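Local coordinates for 3-oxoacyl-[acyl-carrier-protein] synthase (Arabidopsis thaliana, PDB 2IX4) that catalyses the condensation step of mitochondrial fatty acid synthesis, lengthening an acyl chain by two carbons taken from malonyl-ACP, at residues A[4-9]-A[261-266]; A[118-123]-A[160-165]; A[166-171]-A[200-205]; A[187-192]-A[255-260]. All coordinates share one frame; numbering follows the deposited sequence.

Interaction 1: A[4-9]-A[261-266]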
loop_
_atom_site.group_PDB
_atom_site.type_symbol
_atom_site.label_atom_id
_atom_site.label_comp_id
_atom_site.label_asym_id
_atom_site.label_seq_id
_atom_site.Cartn_x
_atom_site.Cartn_y
_atom_site.Cartn_z
ATOM N N VAL A 4 9.240 15.967 -13.943
ATOM C CA VAL A 4 10.678 16.058 -13.699
ATOM C C VAL A 4 11.021 15.912 -12.214
ATOM O O VAL A 4 10.155 16.048 -11.347
ATOM C CB VAL A 4 11.304 17.368 -14.270
ATOM C CG1 VAL A 4 11.163 17.427 -15.783
ATOM C CG2 VAL A 4 10.712 18.610 -13.607
ATOM N N VAL A 5 12.291 15.629 -11.940
ATOM C CA VAL A 5 12.780 15.448 -10.581
ATOM C C VAL A 5 13.558 16.695 -10.185
ATOM O O VAL A 5 14.514 17.075 -10.866
ATOM C CB VAL A 5 13.686 14.201 -10.472
ATOM C CG1 VAL A 5 14.168 14.011 -9.041
ATOM C CG2 VAL A 5 12.946 12.956 -10.953
ATOM N N THR A 6 13.145 17.331 -9.088
ATOM C CA THR A 6 13.746 18.592 -8.654
ATOM C C THR A 6 14.395 18.522 -7.270
ATOM O O THR A 6 15.035 19.476 -6.834
ATOM C CB THR A 6 12.719 19.755 -8.682
ATOM O OG1 THR A 6 11.541 19.380 -7.958
ATOM C CG2 THR A 6 12.340 20.109 -10.109
ATOM N N GLY A 7 14.236 17.392 -6.585
ATOM C CA GLY A 7 14.823 17.216 -5.260
ATOM C C GLY A 7 15.092 15.763 -4.940
ATOM O O GLY A 7 14.284 14.896 -5.267
ATOM N N LEU A 8 16.234 15.505 -4.306
ATOM C CA LEU A 8 16.618 14.152 -3.900
ATOM C C LEU A 8 16.909 14.103 -2.402
ATOM O O LEU A 8 17.507 15.029 -1.844
ATOM C CB LEU A 8 17.847 13.673 -4.685
ATOM C CG LEU A 8 17.857 13.668 -6.221
ATOM C CD1 LEU A 8 19.234 13.289 -6.734
ATOM C CD2 LEU A 8 16.814 12.731 -6.799
ATOM N N GLY A 9 16.483 13.020 -1.753
ATOM C CA GLY A 9 16.715 12.848 -0.321
ATOM C C GLY A 9 16.775 11.382 0.047
ATOM O O GLY A 9 15.989 10.582 -0.459
ATOM N N GLU A 261 6.488 22.406 -16.575
ATOM C CA GLU A 261 6.229 23.848 -16.696
ATOM C C GLU A 261 6.238 24.550 -15.338
ATOM O O GLU A 261 6.733 25.674 -15.220
ATOM C CB GLU A 261 4.911 24.121 -17.432
ATOM C CG GLU A 261 4.889 23.653 -18.887
ATOM C CD GLU A 261 5.943 24.327 -19.752
ATOM O OE1 GLU A 261 6.226 25.530 -19.543
ATOM O OE2 GLU A 261 6.483 23.651 -20.650
ATOM N N HIS A 262 5.692 23.875 -14.327
ATOM C CA HIS A 262 5.706 24.357 -12.945
ATOM C C HIS A 262 7.143 24.559 -12.450
ATOM O O HIS A 262 7.462 25.589 -11.851
ATOM C CB HIS A 262 4.952 23.371 -12.038
ATOM C CG HIS A 262 4.774 23.849 -10.629
ATOM N ND1 HIS A 262 5.716 23.637 -9.644
ATOM C CD2 HIS A 262 3.758 24.521 -10.036
ATOM C CE1 HIS A 262 5.291 24.163 -8.509
ATOM N NE2 HIS A 262 4.105 24.704 -8.719
ATOM N N ALA A 263 8.001 23.575 -12.722
ATOM C CA ALA A 263 9.420 23.631 -12.347
ATOM C C ALA A 263 10.173 24.764 -13.045
ATOM O O ALA A 263 10.961 25.473 -12.413
ATOM C CB ALA A 263 10.097 22.288 -12.627
ATOM N N LYS A 264 9.926 24.930 -14.345
ATOM C CA LYS A 264 10.599 25.963 -15.138
ATOM C C LYS A 264 10.203 27.372 -14.711
ATOM O O LYS A 264 11.043 28.273 -14.676
ATOM C CB LYS A 264 10.332 25.773 -16.633
ATOM C CG LYS A 264 11.137 24.648 -17.281
ATOM C CD LYS A 264 11.050 24.696 -18.801
ATOM C CE LYS A 264 9.677 24.269 -19.307
ATOM N NZ LYS A 264 9.552 24.438 -20.781
ATOM N N ARG A 265 8.922 27.547 -14.383
ATOM C CA ARG A 265 8.381 28.835 -13.938
ATOM C C ARG A 265 9.090 29.398 -12.707
ATOM O O ARG A 265 9.400 30.588 -12.660
ATOM C CB ARG A 265 6.883 28.707 -13.653
ATOM C CG ARG A 265 5.993 29.023 -14.839
ATOM C CD ARG A 265 5.427 30.432 -14.745
ATOM N NE ARG A 265 4.251 30.497 -13.874
ATOM C CZ ARG A 265 3.601 31.619 -13.564
ATOM N NH1 ARG A 265 4.002 32.789 -14.047
ATOM N NH2 ARG A 265 2.542 31.572 -12.765
ATOM N N ARG A 266 9.342 28.538 -11.722
ATOM C CA ARG A 266 9.960 28.960 -10.464
ATOM C C ARG A 266 11.490 28.891 -10.481
ATOM O O ARG A 266 12.139 29.190 -9.473
ATOM C CB ARG A 266 9.383 28.167 -9.285
ATOM C CG ARG A 266 9.694 26.681 -9.289
ATOM C CD ARG A 266 8.965 25.992 -8.151
ATOM N NE ARG A 266 9.476 24.649 -7.893
ATOM C CZ ARG A 266 10.444 24.364 -7.028
ATOM N NH1 ARG A 266 11.030 25.330 -6.328
ATOM N NH2 ARG A 266 10.830 23.106 -6.865
#
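Ala263 of the short helix 260-265 rests on Val4 and Thr6 of strand 3-12, a helix-on-sheet contact in the thiolase-like fold. The methyl CB of Ala263 lies 3.9 Å from Val4 CG2 and 4.0 Å from Thr6 CG2, so two methyls two residues apart on the strand share one alanine. Thr6 presents that methyl because its CG2 stands anti to the carbonyl carbon, while OG1 (chi1 52°) takes the position between the backbone N and the carbonyl carbon. In this fold strand 3-12 pairs antiparallel with strand 251-259, and helix 260-265 follows directly from the latter, folding back over the two strands. Val5, between the two contact residues, turns to the other face of the sheet, where Ile373 of helix 364-378 meets it. Arg266 sends its chain back, extended from CG to NE, and Thr6 OG1 lies at the edge of the guanidinium, near its plane. At 3.9 Å from Thr6 OG1, Arg266 NH2 does not bond to it; instead Glu258 OE2 is hydrogen-bonded to Thr6 OG1 and salt-bridged to Arg266 NH2.

Interaction 2: A[118-123]-A[160-165]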
loop_
_atom_site.group_PDB
_atom_site.type_symbol
_atom_site.label_atom_id
_atom_site.label_comp_id
_atom_site.label_asym_id
_atom_site.label_seq_id
_atom_site.Cartn_x
_atom_site.Cartn_y
_atom_site.Cartn_z
ATOM N N VAL A 118 1.773 13.699 -1.353
ATOM C CA VAL A 118 2.798 12.805 -0.813
ATOM C C VAL A 118 2.433 11.360 -1.138
ATOM O O VAL A 118 1.283 10.952 -0.957
ATOM C CB VAL A 118 2.955 12.972 0.721
ATOM C CG1 VAL A 118 4.158 12.186 1.235
ATOM C CG2 VAL A 118 3.100 14.448 1.103
ATOM N N SER A 119 3.414 10.603 -1.630
ATOM C CA SER A 119 3.259 9.171 -1.896
ATOM C C SER A 119 4.519 8.410 -1.474
ATOM O O SER A 119 5.394 8.119 -2.295
ATOM C CB SER A 119 2.937 8.914 -3.370
ATOM O OG SER A 119 2.621 7.543 -3.589
ATOM N N ILE A 120 4.607 8.104 -0.183
ATOM C CA ILE A 120 5.748 7.379 0.374
ATOM C C ILE A 120 5.231 6.125 1.061
ATOM O O ILE A 120 4.573 6.201 2.100
ATOM C CB ILE A 120 6.552 8.248 1.381
ATOM C CG1 ILE A 120 7.041 9.541 0.718
ATOM C CG2 ILE A 120 7.738 7.455 1.965
ATOM C CD1 ILE A 120 7.543 10.593 1.698
ATOM N N GLY A 121 5.514 4.970 0.469
ATOM C CA GLY A 121 5.045 3.707 1.014
ATOM C C GLY A 121 6.089 2.981 1.839
ATOM O O GLY A 121 7.288 3.203 1.686
ATOM N N GLY A 122 5.613 2.123 2.732
ATOM C CA GLY A 122 6.463 1.170 3.434
ATOM C C GLY A 122 5.974 -0.227 3.106
ATOM O O GLY A 122 4.787 -0.425 2.848
ATOM N N GLY A 123 6.881 -1.194 3.114
ATOM C CA GLY A 123 6.540 -2.559 2.732
ATOM C C GLY A 123 5.857 -3.370 3.817
ATOM O O GLY A 123 4.857 -4.042 3.552
ATOM N N GLY A 160 1.387 10.366 5.758
ATOM C CA GLY A 160 0.617 11.155 6.713
ATOM C C GLY A 160 1.474 12.146 7.480
ATOM O O GLY A 160 1.126 13.325 7.583
ATOM N N HIS A 161 2.601 11.669 8.005
ATOM C CA HIS A 161 3.505 12.510 8.798
ATOM C C HIS A 161 4.223 13.570 7.966
ATOM O O HIS A 161 4.448 14.683 8.441
ATOM C CB HIS A 161 4.513 11.649 9.553
ATOM C CG HIS A 161 3.925 10.932 10.727
ATOM N ND1 HIS A 161 4.062 11.388 12.020
ATOM C CD2 HIS A 161 3.189 9.798 10.803
ATOM C CE1 HIS A 161 3.444 10.560 12.842
ATOM N NE2 HIS A 161 2.904 9.588 12.130
ATOM N N VAL A 162 4.585 13.220 6.734
ATOM C CA VAL A 162 5.208 14.172 5.808
ATOM C C VAL A 162 4.224 15.285 5.424
ATOM O O VAL A 162 4.547 16.469 5.544
ATOM C CB VAL A 162 5.809 13.465 4.552
ATOM C CG1 VAL A 162 6.299 14.482 3.519
ATOM C CG2 VAL A 162 6.956 12.542 4.960
ATOM N N SER A 163 3.019 14.903 4.997
ATOM C CA SER A 163 1.984 15.873 4.625
ATOM C C SER A 163 1.647 16.824 5.770
ATOM O O SER A 163 1.518 18.028 5.556
ATOM C CB SER A 163 0.719 15.163 4.141
ATOM O OG SER A 163 0.190 14.331 5.154
ATOM N N MET A 164 1.517 16.273 6.977
ATOM C CA MET A 164 1.260 17.062 8.188
ATOM C C MET A 164 2.356 18.081 8.481
ATOM O O MET A 164 2.066 19.229 8.829
ATOM C CB MET A 164 1.109 16.149 9.405
ATOM C CG MET A 164 -0.270 15.545 9.601
ATOM S SD MET A 164 -0.310 14.414 11.016
ATOM C CE MET A 164 0.066 15.528 12.368
ATOM N N LYS A 165 3.613 17.656 8.353
ATOM C CA LYS A 165 4.751 18.509 8.693
ATOM C C LYS A 165 4.809 19.765 7.820
ATOM O O LYS A 165 5.122 20.852 8.307
ATOM C CB LYS A 165 6.069 17.725 8.606
ATOM C CG LYS A 165 7.302 18.514 9.063
ATOM C CD LYS A 165 8.551 17.639 9.089
ATOM C CE LYS A 165 9.822 18.463 9.302
ATOM N NZ LYS A 165 9.844 19.158 10.627
#
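Val118 and Ile120 of strand 116-122 turn their side chains onto Val162 and Ser163 of helix 157-166. Both methyls of Val118 work: CG1 lies 3.9 Å from Val162 CG1, and CG2 is 3.9 Å from both CB and N of Ser163. Val162 in turn splits its branches, keeping CG1, anti to its own backbone N (chi1 173°), for Val118 and sending CG2 to Ile120 CD1 at 3.8 Å; Ile120 and Val162 meet at about a right angle. Exchanging Val118 for an alanine would probably open a gap beside Val162 and leave Ser163 without its apolar neighbour on the strand. Strand and helix run roughly antiparallel (148°), their short axes approaching to 8.3 Å, the helix packing on a face of the mixed sheet, as in the layered thiolase-like fold. Further out, Ser159 OG accepts a hydrogen bond from Ile120 N, and Ala92 and Val93 of helix 87-102 flank Ile120 and Val162. The helix also meets the second subunit, whose Ile286 packs on His161 and Gly420 on Ser163. With no hydrogen bond between the segments, the fit rests on van der Waals contact, mostly between branched aliphatic side chains.

Interaction 3: A[166-171]-A[200-205]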
loop_
_atom_site.group_PDB
_atom_site.type_symbol
_atom_site.label_atom_id
_atom_site.label_comp_id
_atom_site.label_asym_id
_atom_site.label_seq_id
_atom_site.Cartn_x
_atom_site.Cartn_y
_atom_site.Cartn_z
ATOM N N TYR A 166 4.482 19.610 6.540
ATOM C CA TYR A 166 4.641 20.693 5.568
ATOM C C TYR A 166 3.317 21.308 5.105
ATOM O O TYR A 166 3.310 22.294 4.367
ATOM C CB TYR A 166 5.475 20.206 4.379
ATOM C CG TYR A 166 6.797 19.604 4.793
ATOM C CD1 TYR A 166 6.962 18.223 4.869
ATOM C CD2 TYR A 166 7.874 20.418 5.143
ATOM C CE1 TYR A 166 8.170 17.663 5.264
ATOM C CE2 TYR A 166 9.087 19.869 5.538
ATOM C CZ TYR A 166 9.225 18.494 5.598
ATOM O OH TYR A 166 10.421 17.949 5.993
ATOM N N GLY A 167 2.204 20.733 5.554
ATOM C CA GLY A 167 0.878 21.232 5.207
ATOM C C GLY A 167 0.477 20.866 3.792
ATOM O O GLY A 167 -0.258 21.605 3.142
ATOM N N PHE A 168 0.961 19.721 3.319
ATOM C CA PHE A 168 0.704 19.284 1.950
ATOM C C PHE A 168 -0.670 18.631 1.836
ATOM O O PHE A 168 -0.924 17.591 2.453
ATOM C CB PHE A 168 1.813 18.342 1.455
ATOM C CG PHE A 168 3.160 19.008 1.280
ATOM C CD1 PHE A 168 4.326 18.252 1.313
ATOM C CD2 PHE A 168 3.264 20.388 1.087
ATOM C CE1 PHE A 168 5.577 18.850 1.147
ATOM C CE2 PHE A 168 4.509 20.999 0.925
ATOM C CZ PHE A 168 5.669 20.227 0.954
ATOM N N GLN A 169 -1.546 19.245 1.041
ATOM C CA GLN A 169 -2.955 18.848 0.977
ATOM C C GLN A 169 -3.380 18.286 -0.382
ATOM O O GLN A 169 -4.575 18.136 -0.656
ATOM C CB GLN A 169 -3.857 20.013 1.394
ATOM C CG GLN A 169 -3.620 20.487 2.822
ATOM C CD GLN A 169 -4.114 21.898 3.058
ATOM O OE1 GLN A 169 -5.316 22.144 3.098
ATOM N NE2 GLN A 169 -3.185 22.831 3.228
ATOM N N GLY A 170 -2.398 17.975 -1.224
ATOM C CA GLY A 170 -2.641 17.225 -2.451
ATOM C C GLY A 170 -2.862 15.763 -2.111
ATOM O O GLY A 170 -3.016 15.421 -0.934
ATOM N N PRO A 171 -2.874 14.884 -3.130
ATOM C CA PRO A 171 -3.071 13.453 -2.878
ATOM C C PRO A 171 -2.164 12.916 -1.764
ATOM O O PRO A 171 -0.947 13.112 -1.802
ATOM C CB PRO A 171 -2.717 12.808 -4.221
ATOM C CG PRO A 171 -3.010 13.856 -5.230
ATOM C CD PRO A 171 -2.706 15.176 -4.566
ATOM N N VAL A 200 3.067 18.933 -7.671
ATOM C CA VAL A 200 4.271 18.473 -6.977
ATOM C C VAL A 200 3.919 17.249 -6.140
ATOM O O VAL A 200 2.905 17.243 -5.448
ATOM C CB VAL A 200 4.850 19.562 -6.022
ATOM C CG1 VAL A 200 6.134 19.074 -5.354
ATOM C CG2 VAL A 200 5.103 20.876 -6.756
ATOM N N MET A 201 4.754 16.216 -6.208
ATOM C CA MET A 201 4.589 15.041 -5.363
ATOM C C MET A 201 5.899 14.683 -4.671
ATOM O O MET A 201 6.949 14.577 -5.314
ATOM C CB MET A 201 4.082 13.836 -6.168
ATOM C CG MET A 201 2.633 13.933 -6.652
ATOM S SD MET A 201 1.365 13.870 -5.366
ATOM C CE MET A 201 1.517 12.171 -4.784
ATOM N N VAL A 202 5.821 14.500 -3.356
ATOM C CA VAL A 202 6.926 14.001 -2.555
ATOM C C VAL A 202 6.741 12.488 -2.457
ATOM O O VAL A 202 5.838 12.014 -1.767
ATOM C CB VAL A 202 6.931 14.651 -1.153
ATOM C CG1 VAL A 202 8.182 14.260 -0.384
ATOM C CG2 VAL A 202 6.831 16.172 -1.270
ATOM N N ALA A 203 7.586 11.738 -3.162
ATOM C CA ALA A 203 7.354 10.305 -3.362
ATOM C C ALA A 203 8.581 9.440 -3.101
ATOM O O ALA A 203 9.718 9.884 -3.280
ATOM C CB ALA A 203 6.824 10.052 -4.777
ATOM N N GLY A 204 8.343 8.200 -2.682
ATOM C CA GLY A 204 9.430 7.261 -2.454
ATOM C C GLY A 204 9.058 6.061 -1.607
ATOM O O GLY A 204 7.929 5.569 -1.651
ATOM N N GLY A 205 10.025 5.592 -0.831
ATOM C CA GLY A 205 9.859 4.379 -0.047
ATOM C C GLY A 205 10.646 4.438 1.241
ATOM O O GLY A 205 11.630 5.174 1.352
#
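Phe168 and Pro171, in the connection between helix 157-166 and strand 172-173, make a mainly apolar contact, without hydrogen bonds, with strand 200-207, reaching residues on its two faces. On one face Phe168 CE1 comes to 3.8 Å from Val202 CG2, with CD1 next at 4.2 Å; the methyl approaches the ring obliquely, and the two side chains cross at about a right angle. Val202 offers this branch because its CG2 is anti to the carbonyl carbon. On the other face Met201 bends at chi2 and chi3 (both -68°) and curls its methyl CE to 4.0 Å from Pro171 O and 4.3 Å from Pro171 CB. Phe168 is also held from its own segment: Tyr166 CB sits over the centre of one ring face, 3.4 Å above the plane. Gly167, with positive phi as the chain leaves the helix, makes the turn, and its O accepts a nearly straight hydrogen bond from Gln169 NE2 (3.2 Å, 168° at the hydrogen). Gln169 OE1 then bonds to Lys294 NZ of the second subunit. Leu100 of helix 87-102 packs on both Phe168 and Val202, Val118 of strand 116-122 touches the ring, and Met201 lies against Ala189 and Ile193 of helix 181-195.

Interaction 4: A[187-192]-A[255-260]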
loop_
_atom_site.group_PDB
_atom_site.type_symbol
_atom_site.label_atom_id
_atom_site.label_comp_id
_atom_site.label_asym_id
_atom_site.label_seq_id
_atom_site.Cartn_x
_atom_site.Cartn_y
_atom_site.Cartn_z
ATOM N N GLY A 187 6.030 5.917 -9.158
ATOM C CA GLY A 187 5.289 5.783 -10.406
ATOM C C GLY A 187 3.856 6.275 -10.323
ATOM O O GLY A 187 3.387 6.979 -11.218
ATOM N N ASP A 188 3.157 5.900 -9.253
ATOM C CA ASP A 188 1.783 6.350 -9.027
ATOM C C ASP A 188 1.714 7.866 -8.896
ATOM O O ASP A 188 0.795 8.491 -9.414
ATOM C CB ASP A 188 1.190 5.704 -7.773
ATOM C CG ASP A 188 0.867 4.230 -7.960
ATOM O OD1 ASP A 188 0.869 3.737 -9.107
ATOM O OD2 ASP A 188 0.593 3.565 -6.943
ATOM N N ALA A 189 2.688 8.442 -8.195
ATOM C CA ALA A 189 2.783 9.894 -8.011
ATOM C C ALA A 189 2.994 10.621 -9.341
ATOM O O ALA A 189 2.456 11.712 -9.558
ATOM C CB ALA A 189 3.903 10.221 -7.042
ATOM N N THR A 190 3.784 10.009 -10.217
ATOM C CA THR A 190 3.990 10.497 -11.580
ATOM C C THR A 190 2.668 10.535 -12.360
ATOM O O THR A 190 2.330 11.561 -12.955
ATOM C CB THR A 190 5.040 9.636 -12.312
ATOM O OG1 THR A 190 6.281 9.721 -11.604
ATOM C CG2 THR A 190 5.254 10.107 -13.749
ATOM N N ARG A 191 1.924 9.426 -12.335
ATOM C CA ARG A 191 0.601 9.354 -12.972
ATOM C C ARG A 191 -0.347 10.451 -12.485
ATOM O O ARG A 191 -1.123 11.000 -13.269
ATOM C CB ARG A 191 -0.047 7.985 -12.740
ATOM C CG ARG A 191 0.608 6.826 -13.470
ATOM C CD ARG A 191 0.172 6.739 -14.932
ATOM N NE ARG A 191 0.832 5.630 -15.621
ATOM C CZ ARG A 191 2.062 5.683 -16.131
ATOM N NH1 ARG A 191 2.783 6.796 -16.044
ATOM N NH2 ARG A 191 2.570 4.616 -16.734
ATOM N N MET A 192 -0.276 10.760 -11.192
ATOM C CA MET A 192 -1.096 11.810 -10.590
ATOM C C MET A 192 -0.751 13.206 -11.116
ATOM O O MET A 192 -1.647 14.000 -11.395
ATOM C CB MET A 192 -1.001 11.771 -9.060
ATOM C CG MET A 192 -1.638 10.535 -8.437
ATOM S SD MET A 192 -1.308 10.315 -6.675
ATOM C CE MET A 192 -1.973 8.669 -6.437
ATOM N N ILE A 255 12.044 11.425 -3.371
ATOM C CA ILE A 255 12.280 12.434 -4.403
ATOM C C ILE A 255 11.131 13.429 -4.491
ATOM O O ILE A 255 10.001 13.129 -4.091
ATOM C CB ILE A 255 12.535 11.808 -5.808
ATOM C CG1 ILE A 255 11.317 11.015 -6.295
ATOM C CG2 ILE A 255 13.786 10.943 -5.783
ATOM C CD1 ILE A 255 11.460 10.447 -7.698
ATOM N N VAL A 256 11.434 14.618 -5.004
ATOM C CA VAL A 256 10.407 15.592 -5.337
ATOM C C VAL A 256 10.166 15.511 -6.840
ATOM O O VAL A 256 11.053 15.806 -7.643
ATOM C CB VAL A 256 10.793 17.031 -4.918
ATOM C CG1 VAL A 256 9.732 18.028 -5.373
ATOM C CG2 VAL A 256 10.978 17.115 -3.410
ATOM N N LEU A 257 8.970 15.062 -7.202
ATOM C CA LEU A 257 8.518 15.063 -8.579
ATOM C C LEU A 257 7.667 16.302 -8.795
ATOM O O LEU A 257 6.916 16.704 -7.903
ATOM C CB LEU A 257 7.677 13.822 -8.858
ATOM C CG LEU A 257 8.343 12.449 -8.815
ATOM C CD1 LEU A 257 7.291 11.380 -8.605
ATOM C CD2 LEU A 257 9.138 12.192 -10.096
ATOM N N GLU A 258 7.792 16.922 -9.964
ATOM C CA GLU A 258 6.900 18.020 -10.316
ATOM C C GLU A 258 6.724 18.213 -11.811
ATOM O O GLU A 258 7.586 17.846 -12.610
ATOM C CB GLU A 258 7.279 19.336 -9.606
ATOM C CG GLU A 258 8.528 20.029 -10.061
ATOM C CD GLU A 258 8.798 21.302 -9.259
ATOM O OE1 GLU A 258 8.114 22.328 -9.478
ATOM O OE2 GLU A 258 9.705 21.281 -8.404
ATOM N N GLU A 259 5.577 18.781 -12.170
ATOM C CA GLU A 259 5.248 19.072 -13.554
ATOM C C GLU A 259 6.278 20.042 -14.142
ATOM O O GLU A 259 6.677 21.010 -13.494
ATOM C CB GLU A 259 3.814 19.610 -13.653
ATOM C CG GLU A 259 3.261 19.702 -15.068
ATOM C CD GLU A 259 3.634 21.004 -15.748
ATOM O OE1 GLU A 259 3.706 22.037 -15.047
ATOM O OE2 GLU A 259 3.862 20.993 -16.976
ATOM N N TYR A 260 6.699 19.749 -15.370
ATOM C CA TYR A 260 7.816 20.427 -16.031
ATOM C C TYR A 260 7.658 21.950 -16.137
ATOM O O TYR A 260 8.587 22.699 -15.810
ATOM C CB TYR A 260 8.058 19.777 -17.404
ATOM C CG TYR A 260 9.256 20.281 -18.189
ATOM C CD1 TYR A 260 10.450 20.632 -17.553
ATOM C CD2 TYR A 260 9.201 20.369 -19.580
ATOM C CE1 TYR A 260 11.544 21.084 -18.279
ATOM C CE2 TYR A 260 10.291 20.819 -20.317
ATOM C CZ TYR A 260 11.457 21.173 -19.660
ATOM O OH TYR A 260 12.537 21.615 -20.385
#
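Leu257 of strand 251-259 points its isobutyl group at helix 181-195 and fits one methyl, CD1, between Ala189 and Thr190. Its CG lies anti to the carbonyl carbon (chi1 -66°), and with chi2 near 159° CD1 continues the chain away from CA, carrying it 3.9 Å from Ala189 CB and 3.6 Å from Thr190 OG1. The second methyl, CD2, stays farther back, 4.1 Å from Thr190 OG1. Thr190 and Leu257 cross at about a right angle, with the threonine meeting the leucine through its hydroxyl oxygen instead of its methyl. That oxygen is also hydrogen-bonded to the backbone O of Ile186, one turn earlier in the same helix, so the polar atom is satisfied within the helix while its flank packs on the leucine. Ala189, by having only a CB, lets the helix come near the sheet, and the CA atoms of Thr190 and Leu257 are 7.1 Å apart. Ile186 and Ile193 extend the same helix face along Leu257. Asp188 and Arg191 turn to the second subunit, and Arg191 NE forms a salt bridge with Asp197 OD2 of that subunit. Such a buried helix packed against the inner face of a sheet is characteristic of the thiolase fold; here it starts just after Cys179, the predicted catalytic nucleophile.

All four contacts gather on one mixed sheet, whose strands 116-122, 200-207, 251-259 and 3-12 lie side by side in that order. Interactions 2 and 3 are closest, with centres 7 Å apart; interactions 1 and 4, and 3 and 4, are each 10 Å apart, while 1 and 2 stand 19 Å apart. Along the chain interaction 1 closes a long loop holding the others: 2 precedes 3 and 4, and 3 and 4 interlock. Helices 157-166 and 260-265 pack on one face of the sheet and helix 181-195 on the other, giving the layered order of the fold. Interactions 2, 3 and 4 border the homodimer interface; interaction 1 does not touch the other chain.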